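Local coordinates for bacteriocin (Pseudomonas syringae pv. tomato, PDB 4FZL), which degrades the peptidoglycan precursor lipid II as a colicin M-like bacteriocin, probably through a metal-dependent phosphatase activity, at residues D33-Q38 against S214-V219; T96-L101 against R205-E210; S137-G142 against G174-N179. One frame throughout, in Å; residues are numbered along the deposited sequence.

In the fold
Contacts 1 and 2 lie on the same side of the chain's centre, about 13 Å apart between centres, and share helix 96-106, which supplies one segment of contact 2 and covers contact 1 through Met105. They also touch directly, Leu216 against Leu208, where helix 205-208 is followed by helix 210-216. Both are apolar, contact 2 being buried and contact 1 only partly so. Contact 3 belongs to the other end of the elongated chain, its centre some 44 Å from that of contact 2. There, at the surface of the sheet, backbone hydrogen bonds, a tentative water bridge and charged side chains replace packing of leucines and aromatic rings.

Contact 1. Residues D33-Q38 against S214-V219; sequences DSFGIQ and SLLSAV
Leu215 meets the Ser34-Phe35 turn at close range, for the backbones of Leu215 and Phe35 are the nearest across the two segments. Its two methyls lie against the Ser34-Phe35 backbone: Leu215 CD2 is 3.9 Å from Ser34 CA, Leu215 CD1 is 3.9 Å from Phe35 N, and Leu215 CB faces Phe35 CB. After helix 22-33 both Ser34 and Phe35 have left-handed helical angles. Within the turn, Gly36 N donates to Asp33 OD1 (3.0 Å), an Asx motif that holds the chain as it enters helix 37-54.

Leu216 reaches the ring with one methyl. This carbon, CD1, sits over the centre of the Phe35 ring, 3.4 Å from the centroid and 8° off the ring normal, a textbook CH-pi contact. The first two torsions of Leu216 (-109° and 32°) both fall away from staggered values, which suggests that the methyl reaches the ring at some conformational cost.

A type I turn from Leu216 then brings the chain round to Val219. Here CG2 comes to 4.1 Å from Phe35 CD2, the valine side chain crossing the phenyl group at about a right angle.

Phe35 is thus buried among helices. Phe26 of helix 22-33 and Lys40 and Leu43 of helix 37-54 touch it, while Met105 of helix 96-106 packs on Phe35, Leu216 and Val219 alike. Three helical elements therefore meet here, helix 22-33, helix 37-54 and helix 96-106, with helix 210-216 set against them.

Contact 2. Residues T96-L101 against R205-E210; sequences TPFHAL and RGWLGE
Trp207 drives the end of its indole between Pro97, Phe98 and Leu101, on one side of helix 96-106. From CB the ring system leaves with CG anti to the backbone N (chi1 167°), a torsion that extends the indole away from its own helix and across to the other. At CE3 the first neighbour is internal: Leu208 CD2, from the next residue, lies 3.5 Å from Trp207 CE3, over one face of the indole but offset to the rim. Farther along, CZ3 and then CH2 come up to the Pro97 carbonyl, with Trp207 CH2 3.5 Å from Pro97 O. That oxygen already accepts the helical bond from Leu101 N, so the approach of the aromatic carbon adds packing rather than a missing partner. CH2 also meets Leu101 CD2 at 4.2 Å, and the same methyl touches Leu208 CD2, so Leu101 CD2 touches both residues of helix 205-208.

The last atom on this path, CZ2, has two partners. It is 3.7 Å from Pro97 CB, and it stands over the centre of the Phe98 ring, so that the indole edge points at the phenyl face. With centroids 5.3 Å apart and planes at 62°, this is a somewhat tilted T-shaped pair.

Leu163 of helix 159-165 also touches Trp207, and the side chains of Pro97 and calcium-binding Leu165 are about 9 Å apart. Phe98 pairs in turn with Phe46, so Trp207, Phe98 and Phe46 form two successive edge-to-face pairs, a buried aromatic cluster linking helices 37-54, 96-106 and 205-208 in this colicin M family protein.

Contact 3. Residues S137-G142 against G174-N179; sequences SARPVG and GTIDKN
Gly142 and Lys178 are joined by two backbone hydrogen bonds, the mark of a hydrogen-bonded antiparallel pair. Gly142 N donates to Lys178 O at 2.7 Å, almost straight at 171°, and Lys178 N returns the bond to Gly142 O at 2.8 Å. The pair ends the ladder between strands 142-153 and 167-178. Positive phi at Gly142 suits a residue without a side chain, just where the loop becomes strand. Beside it, Asp177 CA makes a CA-H...O contact with Gly142 O; this aspartate binds magnesium in a structure of this protein but carries none here.

A water donates to Ser137 O (2.7 Å). As modelled, the lysine bends at chi3 (36°) and its amine lies near the loop and this water, but the exact place of the amine is doubtful, and the water link to Lys178 is therefore tentative.

Ile176 CD1 lies over the centre of the Arg139 guanidinium, 3.3 Å from CZ. This methyl supports one face of a group whose N-H groups have partners outside the two segments: NH1 bonds to Ser144 OG and Ser145 O, NE to Ile135 O, and NH2 to Val134 O. Outermost, Val141 CG2 comes to a close 3.1 Å from Asn179 O.

The chemistry is that of a sheet end at the surface: the backbone pair fixes the register, while the bonds of Arg139 tie the loop to both helix 129-135 and strand 142-153.

Contact 1. Residues D33-Q38 against S214-V219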
loop_
_atom_site.group_PDB
_atom_site.type_symbol
_atom_site.label_atom_id
_atom_site.label_comp_id
_atom_site.label_asym_id
_atom_site.label_seq_id
_atom_site.Cartn_x
_atom_site.Cartn_y
_atom_site.Cartn_z
ATOM N N ASP A 33 5.374 -9.972 23.458
ATOM C CA ASP A 33 5.234 -11.429 23.244
ATOM C C ASP A 33 6.250 -11.963 22.281
ATOM O O ASP A 33 6.150 -13.120 21.824
ATOM C CB ASP A 33 3.798 -11.821 22.841
ATOM C CG ASP A 33 3.436 -11.455 21.423
ATOM O OD1 ASP A 33 4.238 -10.782 20.728
ATOM O OD2 ASP A 33 2.337 -11.885 20.970
ATOM N N SER A 34 7.276 -11.167 21.987
ATOM C CA SER A 34 8.340 -11.627 21.028
ATOM C C SER A 34 7.802 -12.097 19.661
ATOM O O SER A 34 8.250 -13.131 19.109
ATOM C CB SER A 34 9.323 -12.671 21.618
ATOM O OG SER A 34 9.856 -12.146 22.763
ATOM N N PHE A 35 6.977 -11.217 19.074
ATOM C CA PHE A 35 6.279 -11.524 17.818
ATOM C C PHE A 35 5.655 -12.897 17.913
ATOM O O PHE A 35 5.899 -13.774 17.112
ATOM C CB PHE A 35 7.172 -11.392 16.566
ATOM C CG PHE A 35 6.381 -11.341 15.312
ATOM C CD1 PHE A 35 5.481 -10.307 15.090
ATOM C CD2 PHE A 35 6.484 -12.316 14.372
ATOM C CE1 PHE A 35 4.693 -10.275 13.944
ATOM C CE2 PHE A 35 5.717 -12.274 13.247
ATOM C CZ PHE A 35 4.824 -11.251 13.017
ATOM N N GLY A 36 4.898 -13.064 18.976
ATOM C CA GLY A 36 4.164 -14.276 19.264
ATOM C C GLY A 36 2.752 -14.325 18.723
ATOM O O GLY A 36 2.435 -13.658 17.727
ATOM N N ILE A 37 1.916 -15.148 19.372
ATOM C CA ILE A 37 0.531 -15.379 18.873
ATOM C C ILE A 37 -0.280 -14.097 18.763
ATOM O O ILE A 37 -0.854 -13.859 17.703
ATOM C CB ILE A 37 -0.244 -16.431 19.716
ATOM C CG1 ILE A 37 0.449 -17.786 19.559
ATOM C CG2 ILE A 37 -1.734 -16.469 19.368
ATOM C CD1 ILE A 37 -0.038 -18.823 20.595
ATOM N N GLN A 38 -0.369 -13.313 19.844
ATOM C CA GLN A 38 -1.158 -12.128 19.769
ATOM C C GLN A 38 -0.694 -11.171 18.669
ATOM O O GLN A 38 -1.518 -10.597 17.956
ATOM C CB GLN A 38 -1.198 -11.405 21.088
ATOM C CG GLN A 38 -1.978 -12.145 22.104
ATOM C CD GLN A 38 -3.381 -11.577 22.347
ATOM O OE1 GLN A 38 -4.073 -11.020 21.448
ATOM N NE2 GLN A 38 -3.790 -11.694 23.586
ATOM N N SER A 214 14.403 -6.710 14.490
ATOM C CA SER A 214 15.141 -7.829 15.048
ATOM C C SER A 214 14.278 -9.133 15.158
ATOM O O SER A 214 14.691 -10.248 14.833
ATOM C CB SER A 214 15.737 -7.466 16.419
ATOM O OG SER A 214 16.378 -8.600 16.982
ATOM N N LEU A 215 13.079 -8.947 15.663
ATOM C CA LEU A 215 12.127 -10.064 15.880
ATOM C C LEU A 215 11.722 -10.706 14.542
ATOM O O LEU A 215 11.590 -11.905 14.397
ATOM C CB LEU A 215 10.877 -9.554 16.606
ATOM C CG LEU A 215 11.043 -9.230 18.107
ATOM C CD1 LEU A 215 9.798 -8.557 18.635
ATOM C CD2 LEU A 215 11.466 -10.546 18.870
ATOM N N LEU A 216 11.570 -9.888 13.537
ATOM C CA LEU A 216 11.096 -10.400 12.266
ATOM C C LEU A 216 12.266 -10.973 11.418
ATOM O O LEU A 216 12.084 -11.682 10.428
ATOM C CB LEU A 216 10.427 -9.279 11.504
ATOM C CG LEU A 216 8.960 -9.311 11.339
ATOM C CD1 LEU A 216 8.208 -9.950 12.466
ATOM C CD2 LEU A 216 8.668 -7.860 11.165
ATOM N N SER A 217 13.489 -10.669 11.822
ATOM C CA SER A 217 14.653 -11.136 11.052
ATOM C C SER A 217 14.696 -12.679 11.109
ATOM O O SER A 217 15.311 -13.306 10.274
ATOM C CB SER A 217 15.945 -10.560 11.628
ATOM O OG SER A 217 16.195 -11.081 12.946
ATOM N N ALA A 218 14.050 -13.249 12.137
ATOM C CA ALA A 218 14.021 -14.695 12.408
ATOM C C ALA A 218 12.890 -15.409 11.644
ATOM O O ALA A 218 12.840 -16.621 11.558
ATOM C CB ALA A 218 13.835 -14.902 13.905
ATOM N N VAL A 219 11.995 -14.641 11.069
ATOM C CA VAL A 219 10.799 -15.190 10.455
ATOM C C VAL A 219 10.988 -15.336 8.931
ATOM O O VAL A 219 11.534 -14.417 8.275
ATOM C CB VAL A 219 9.624 -14.271 10.788
ATOM C CG1 VAL A 219 8.371 -14.682 10.031
ATOM C CG2 VAL A 219 9.477 -14.297 12.300
#

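Contact 2. Residues T96-L101 against R205-E210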
loop_
_atom_site.group_PDB
_atom_site.type_symbol
_atom_site.label_atom_id
_atom_site.label_comp_id
_atom_site.label_asym_id
_atom_site.label_seq_id
_atom_site.Cartn_x
_atom_site.Cartn_y
_atom_site.Cartn_z
ATOM N N THR A 96 -2.688 -0.477 5.199
ATOM C CA THR A 96 -2.071 -0.969 3.962
ATOM C C THR A 96 -0.595 -1.413 4.141
ATOM O O THR A 96 -0.221 -2.513 3.703
ATOM C CB THR A 96 -2.267 0.015 2.819
ATOM O OG1 THR A 96 -3.567 -0.155 2.299
ATOM C CG2 THR A 96 -1.246 -0.251 1.639
ATOM N N PRO A 97 0.245 -0.606 4.825
ATOM C CA PRO A 97 1.647 -1.103 4.920
ATOM C C PRO A 97 1.713 -2.400 5.754
ATOM O O PRO A 97 2.590 -3.211 5.572
ATOM C CB PRO A 97 2.416 0.028 5.606
ATOM C CG PRO A 97 1.442 1.111 5.796
ATOM C CD PRO A 97 0.113 0.799 5.207
ATOM N N PHE A 98 0.798 -2.551 6.728
ATOM C CA PHE A 98 0.757 -3.789 7.505
ATOM C C PHE A 98 0.292 -4.959 6.665
ATOM O O PHE A 98 0.694 -6.114 6.849
ATOM C CB PHE A 98 -0.139 -3.644 8.717
ATOM C CG PHE A 98 0.413 -2.694 9.741
ATOM C CD1 PHE A 98 1.378 -3.088 10.636
ATOM C CD2 PHE A 98 -0.025 -1.378 9.773
ATOM C CE1 PHE A 98 1.875 -2.169 11.599
ATOM C CE2 PHE A 98 0.475 -0.462 10.714
ATOM C CZ PHE A 98 1.455 -0.866 11.607
ATOM N N HIS A 99 -0.638 -4.683 5.769
ATOM C CA HIS A 99 -1.122 -5.728 4.855
ATOM C C HIS A 99 0.036 -6.197 3.964
ATOM O O HIS A 99 0.229 -7.393 3.783
ATOM C CB HIS A 99 -2.354 -5.148 4.032
ATOM C CG HIS A 99 -3.054 -6.157 3.188
ATOM N ND1 HIS A 99 -4.198 -5.868 2.533
ATOM C CD2 HIS A 99 -2.828 -7.505 2.996
ATOM C CE1 HIS A 99 -4.669 -6.948 1.902
ATOM N NE2 HIS A 99 -3.856 -7.969 2.188
ATOM N N ALA A 100 0.809 -5.267 3.424
ATOM C CA ALA A 100 1.970 -5.605 2.608
ATOM C C ALA A 100 2.990 -6.370 3.452
ATOM O O ALA A 100 3.706 -7.290 2.926
ATOM C CB ALA A 100 2.555 -4.363 1.949
ATOM N N LEU A 101 3.177 -5.925 4.695
ATOM C CA LEU A 101 4.131 -6.611 5.583
ATOM C C LEU A 101 3.696 -8.104 5.820
ATOM O O LEU A 101 4.450 -9.082 5.699
ATOM C CB LEU A 101 4.244 -5.885 6.939
ATOM C CG LEU A 101 5.085 -6.556 8.024
ATOM C CD1 LEU A 101 6.510 -6.409 7.542
ATOM C CD2 LEU A 101 4.851 -5.739 9.287
ATOM N N ARG A 205 13.455 -1.449 8.143
ATOM C CA ARG A 205 13.945 -1.072 9.482
ATOM C C ARG A 205 13.567 0.308 9.908
ATOM O O ARG A 205 13.297 0.546 11.103
ATOM C CB ARG A 205 15.471 -1.175 9.487
ATOM C CG ARG A 205 16.238 -0.503 10.608
ATOM C CD ARG A 205 15.868 -1.111 11.940
ATOM N NE ARG A 205 16.610 -0.479 13.005
ATOM C CZ ARG A 205 16.316 0.698 13.515
ATOM N NH1 ARG A 205 15.238 1.353 13.094
ATOM N NH2 ARG A 205 17.134 1.210 14.446
ATOM N N GLY A 206 13.613 1.264 8.980
ATOM C CA GLY A 206 13.240 2.585 9.447
ATOM C C GLY A 206 11.852 2.704 10.011
ATOM O O GLY A 206 11.616 3.437 10.977
ATOM N N TRP A 207 10.923 2.050 9.336
ATOM C CA TRP A 207 9.544 2.088 9.727
ATOM C C TRP A 207 9.330 1.224 10.942
ATOM O O TRP A 207 8.693 1.644 11.937
ATOM C CB TRP A 207 8.690 1.655 8.524
ATOM C CG TRP A 207 7.303 1.360 8.817
ATOM C CD1 TRP A 207 6.391 2.164 9.491
ATOM C CD2 TRP A 207 6.544 0.154 8.436
ATOM N NE1 TRP A 207 5.171 1.559 9.558
ATOM C CE2 TRP A 207 5.185 0.358 8.938
ATOM C CE3 TRP A 207 6.828 -0.996 7.739
ATOM C CZ2 TRP A 207 4.168 -0.600 8.780
ATOM C CZ3 TRP A 207 5.806 -1.924 7.529
ATOM C CH2 TRP A 207 4.513 -1.753 8.084
ATOM N N LEU A 208 9.810 -0.023 10.840
ATOM C CA LEU A 208 9.485 -1.011 11.908
ATOM C C LEU A 208 10.210 -0.775 13.246
ATOM O O LEU A 208 9.650 -1.039 14.345
ATOM C CB LEU A 208 9.764 -2.435 11.469
ATOM C CG LEU A 208 8.923 -2.852 10.270
ATOM C CD1 LEU A 208 9.346 -4.234 9.832
ATOM C CD2 LEU A 208 7.467 -2.785 10.674
ATOM N N GLY A 209 11.377 -0.175 13.186
ATOM C CA GLY A 209 12.130 0.107 14.391
ATOM C C GLY A 209 13.066 -1.052 14.733
ATOM O O GLY A 209 12.995 -2.149 14.161
ATOM N N GLU A 210 13.945 -0.818 15.716
ATOM C CA GLU A 210 15.007 -1.770 16.021
ATOM C C GLU A 210 14.534 -3.124 16.514
ATOM O O GLU A 210 14.885 -4.177 15.993
ATOM C CB GLU A 210 16.018 -1.142 17.024
ATOM C CG GLU A 210 17.069 -2.090 17.544
ATOM C CD GLU A 210 16.590 -2.928 18.740
ATOM O OE1 GLU A 210 15.853 -2.396 19.633
ATOM O OE2 GLU A 210 16.980 -4.123 18.809
#

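Contact 3. Residues S137-G142 against G174-N179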
loop_
_atom_site.group_PDB
_atom_site.type_symbol
_atom_site.label_atom_id
_atom_site.label_comp_id
_atom_site.label_asym_id
_atom_site.label_seq_id
_atom_site.Cartn_x
_atom_site.Cartn_y
_atom_site.Cartn_z
ATOM N N SER A 137 9.583 19.404 -26.518
ATOM C CA SER A 137 10.477 19.074 -27.626
ATOM C C SER A 137 9.805 19.368 -28.988
ATOM O O SER A 137 8.631 19.829 -29.034
ATOM C CB SER A 137 10.970 17.614 -27.519
ATOM O OG SER A 137 9.953 16.668 -27.812
ATOM N N ALA A 138 10.556 19.176 -30.057
ATOM C CA ALA A 138 10.176 19.483 -31.481
ATOM C C ALA A 138 8.815 18.911 -31.822
ATOM O O ALA A 138 8.692 17.714 -32.038
ATOM C CB ALA A 138 11.181 18.912 -32.422
ATOM N N ARG A 139 7.796 19.772 -31.840
ATOM C CA ARG A 139 6.428 19.340 -32.128
ATOM C C ARG A 139 5.687 20.130 -33.170
ATOM O O ARG A 139 5.751 21.358 -33.178
ATOM C CB ARG A 139 5.590 19.401 -30.874
ATOM C CG ARG A 139 5.373 18.042 -30.312
ATOM C CD ARG A 139 4.741 18.178 -28.964
ATOM N NE ARG A 139 5.506 17.346 -28.035
ATOM C CZ ARG A 139 5.453 16.013 -27.989
ATOM N NH1 ARG A 139 4.641 15.337 -28.811
ATOM N NH2 ARG A 139 6.216 15.364 -27.113
ATOM N N PRO A 140 4.900 19.425 -34.005
ATOM C CA PRO A 140 4.034 20.161 -34.914
ATOM C C PRO A 140 2.949 20.926 -34.157
ATOM O O PRO A 140 2.532 20.505 -33.072
ATOM C CB PRO A 140 3.422 19.058 -35.794
ATOM C CG PRO A 140 3.503 17.798 -34.985
ATOM C CD PRO A 140 4.668 17.960 -34.044
ATOM N N VAL A 141 2.527 22.052 -34.722
ATOM C CA VAL A 141 1.280 22.677 -34.321
ATOM C C VAL A 141 0.222 21.627 -34.645
ATOM O O VAL A 141 0.399 20.825 -35.574
ATOM C CB VAL A 141 1.039 23.980 -35.120
ATOM C CG1 VAL A 141 -0.383 24.529 -34.922
ATOM C CG2 VAL A 141 2.088 25.008 -34.733
ATOM N N GLY A 142 -0.852 21.605 -33.867
ATOM C CA GLY A 142 -1.854 20.559 -33.968
ATOM C C GLY A 142 -1.600 19.484 -32.918
ATOM O O GLY A 142 -1.017 19.749 -31.859
ATOM N N GLY A 174 -0.579 10.018 -23.774
ATOM C CA GLY A 174 -1.661 10.772 -24.339
ATOM C C GLY A 174 -1.227 11.601 -25.510
ATOM O O GLY A 174 -0.270 11.281 -26.228
ATOM N N THR A 175 -1.998 12.664 -25.739
ATOM C CA THR A 175 -1.797 13.527 -26.889
ATOM C C THR A 175 -1.638 14.974 -26.415
ATOM O O THR A 175 -2.223 15.417 -25.371
ATOM C CB THR A 175 -2.963 13.351 -27.921
ATOM O OG1 THR A 175 -4.203 13.714 -27.333
ATOM C CG2 THR A 175 -3.068 11.875 -28.459
ATOM N N ILE A 176 -0.871 15.709 -27.197
ATOM C CA ILE A 176 -0.617 17.112 -26.977
ATOM C C ILE A 176 -1.186 17.866 -28.156
ATOM O O ILE A 176 -0.939 17.492 -29.294
ATOM C CB ILE A 176 0.876 17.371 -26.921
ATOM C CG1 ILE A 176 1.487 16.658 -25.732
ATOM C CG2 ILE A 176 1.181 18.867 -26.931
ATOM C CD1 ILE A 176 2.966 16.563 -25.828
ATOM N N ASP A 177 -1.961 18.914 -27.863
ATOM C CA ASP A 177 -2.525 19.809 -28.860
ATOM C C ASP A 177 -1.766 21.094 -28.644
ATOM O O ASP A 177 -1.755 21.621 -27.531
ATOM C CB ASP A 177 -4.035 20.087 -28.641
ATOM C CG ASP A 177 -4.602 21.023 -29.710
ATOM O OD1 ASP A 177 -4.206 20.896 -30.891
ATOM O OD2 ASP A 177 -5.414 21.905 -29.380
ATOM N N LYS A 178 -1.138 21.599 -29.700
ATOM C CA LYS A 178 -0.368 22.830 -29.610
ATOM C C LYS A 178 -0.780 23.826 -30.711
ATOM O O LYS A 178 -1.097 23.411 -31.821
ATOM C CB LYS A 178 1.125 22.519 -29.746
ATOM C CG LYS A 178 2.009 23.731 -29.502
ATOM C CD LYS A 178 3.493 23.436 -29.662
ATOM C CE LYS A 178 3.746 22.450 -30.784
ATOM N NZ LYS A 178 5.180 22.379 -31.238
ATOM N N ASN A 179 -0.755 25.114 -30.336
ATOM C CA ASN A 179 -0.922 26.326 -31.188
ATOM C C ASN A 179 0.226 26.674 -32.128
ATOM O O ASN A 179 1.354 26.216 -31.944
ATOM C CB ASN A 179 -0.995 27.562 -30.266
ATOM C CG ASN A 179 -2.384 28.027 -30.006
ATOM O OD1 ASN A 179 -3.347 27.518 -30.575
ATOM N ND2 ASN A 179 -2.502 29.029 -29.140
HETATM O O HOH W 1 6.554 21.495 -28.721
#